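Local atomic coordinates of putative HTH-type transcriptional regulator PH0061 (Pyrococcus horikoshii, PDB entry 2DBB), a protein that probably binds specific DNA sequences through a helix-turn-helix domain to regulate transcription. Residues A70-K75 / Q129-A134. Residues are numbered along the deposited sequence; the frame is centred on the assembly and turned at random.
Sequences AIVLIK and QRIKNA
I74 and I131 meet tip to tip through their outermost methyls, with CD1 of I74 3.7 Å from CD1 of I131. In both residues CG1 lies anti to the carbonyl carbon (chi1 -56° in I74, -58° in I131), and the second torsion is extended, so each delta methyl is carried well out from its own backbone toward the other. The I131 methyl is shared: its CD1 also lies 4.3 Å from CG1 of V72, two residues back along the strand and on the same face of the sheet as I74. Three residues on from I131, A134 meets the other branch of I74, its CB standing 4.2 Å from CG2. The same alanine lies beside the last residue of segment 70-75, where its CA is 3.7 Å from the carbonyl oxygen of K75; the CA atoms of K75 and A134 are 5.9 Å apart.

These touches lie where the chain leaves helix 117-129 and turns into strand 134-148, which pairs antiparallel with strand 67-76. On its other side, strand 67-76 is bonded to strand 107-114, with V72 and I74 held through their backbones by V109 and I107. V72 also packs on L111 and V137, so it lies between side chains of both neighbouring strands. The K75 side chain leads away from A134, and its NZ makes a weak hydrogen bond to the carbonyl oxygen of G103.

Across the two segments the side chains meet purely by apolar packing, 165 Å² of buried surface with both sides summed and no directional bond. The helix-to-strand connection thus covers the V72 and I74 face of the strand by dispersion and burial, while the backbone pairing of the sheet sets where these two residues stand.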
# COMPACT_ATOMS: atom_id res chain seq x y z
N ALA B 70 -7.78 -5.48 6.94
CA ALA B 70 -9.13 -5.03 7.24
C ALA B 70 -9.12 -3.59 6.78
O ALA B 70 -8.13 -2.88 6.98
CB ALA B 70 -9.41 -5.11 8.73
N ILE B 71 -10.19 -3.17 6.13
CA ILE B 71 -10.30 -1.80 5.68
C ILE B 71 -11.42 -1.20 6.50
O ILE B 71 -12.49 -1.79 6.62
CB ILE B 71 -10.68 -1.70 4.18
CG1 ILE B 71 -9.59 -2.33 3.30
CG2 ILE B 71 -10.91 -0.26 3.80
CD1 ILE B 71 -8.28 -1.57 3.30
N VAL B 72 -11.16 -0.04 7.09
CA VAL B 72 -12.16 0.65 7.89
C VAL B 72 -12.58 1.92 7.17
O VAL B 72 -11.76 2.80 6.87
CB VAL B 72 -11.63 0.97 9.30
CG1 VAL B 72 -12.69 1.70 10.12
CG2 VAL B 72 -11.23 -0.33 9.99
N LEU B 73 -13.86 2.00 6.85
CA LEU B 73 -14.43 3.14 6.14
C LEU B 73 -15.15 3.99 7.18
O LEU B 73 -16.06 3.53 7.87
CB LEU B 73 -15.41 2.63 5.09
CG LEU B 73 -14.84 1.53 4.18
CD1 LEU B 73 -15.97 0.87 3.39
CD2 LEU B 73 -13.81 2.12 3.24
N ILE B 74 -14.74 5.25 7.29
CA ILE B 74 -15.34 6.13 8.28
C ILE B 74 -16.00 7.37 7.71
O ILE B 74 -15.45 8.03 6.83
CB ILE B 74 -14.27 6.61 9.30
CG1 ILE B 74 -13.58 5.41 9.95
CG2 ILE B 74 -14.91 7.51 10.34
CD1 ILE B 74 -12.27 5.75 10.68
N LYS B 75 -17.19 7.67 8.22
CA LYS B 75 -17.91 8.88 7.83
C LYS B 75 -18.01 9.73 9.10
O LYS B 75 -18.64 9.32 10.07
CB LYS B 75 -19.31 8.55 7.31
CG LYS B 75 -20.02 9.77 6.74
CD LYS B 75 -19.20 10.37 5.60
CE LYS B 75 -19.79 11.66 5.05
NZ LYS B 75 -18.93 12.22 3.95
N GLN B 129 -12.77 1.46 19.47
CA GLN B 129 -13.01 2.25 20.68
C GLN B 129 -12.37 3.62 20.52
O GLN B 129 -12.83 4.61 21.09
CB GLN B 129 -12.44 1.56 21.92
CG GLN B 129 -13.18 0.28 22.30
CD GLN B 129 -12.67 -0.33 23.59
OE1 GLN B 129 -11.50 -0.72 23.70
NE2 GLN B 129 -13.54 -0.41 24.59
N ARG B 130 -11.30 3.67 19.72
CA ARG B 130 -10.57 4.91 19.47
C ARG B 130 -11.27 5.81 18.47
O ARG B 130 -10.84 6.94 18.24
CB ARG B 130 -9.17 4.57 18.98
CG ARG B 130 -8.30 3.94 20.06
CD ARG B 130 -7.16 3.15 19.46
NE ARG B 130 -6.20 2.73 20.48
CZ ARG B 130 -5.38 3.56 21.11
NH1 ARG B 130 -5.39 4.85 20.83
NH2 ARG B 130 -4.54 3.09 22.03
N ILE B 131 -12.35 5.32 17.88
CA ILE B 131 -13.09 6.12 16.91
C ILE B 131 -14.36 6.67 17.55
O ILE B 131 -15.34 5.95 17.74
CB ILE B 131 -13.48 5.29 15.67
CG1 ILE B 131 -12.22 4.71 15.03
CG2 ILE B 131 -14.23 6.17 14.68
CD1 ILE B 131 -12.50 3.82 13.85
N LYS B 132 -14.34 7.95 17.89
CA LYS B 132 -15.50 8.58 18.50
C LYS B 132 -16.08 9.62 17.56
O LYS B 132 -15.39 10.13 16.68
CB LYS B 132 -15.12 9.26 19.82
CG LYS B 132 -14.36 8.39 20.83
CD LYS B 132 -12.86 8.51 20.63
CE LYS B 132 -12.10 7.81 21.75
NZ LYS B 132 -10.61 7.91 21.59
N ASN B 133 -17.36 9.92 17.75
CA ASN B 133 -18.04 10.94 16.95
C ASN B 133 -18.14 10.62 15.46
O ASN B 133 -18.01 11.51 14.61
CB ASN B 133 -17.31 12.28 17.12
CG ASN B 133 -17.09 12.65 18.58
OD1 ASN B 133 -16.28 13.52 18.90
ND2 ASN B 133 -17.82 11.99 19.48
N ALA B 134 -18.39 9.36 15.14
CA ALA B 134 -18.52 8.94 13.74
C ALA B 134 -19.98 8.62 13.45
O ALA B 134 -20.66 8.00 14.26
CB ALA B 134 -17.64 7.72 13.47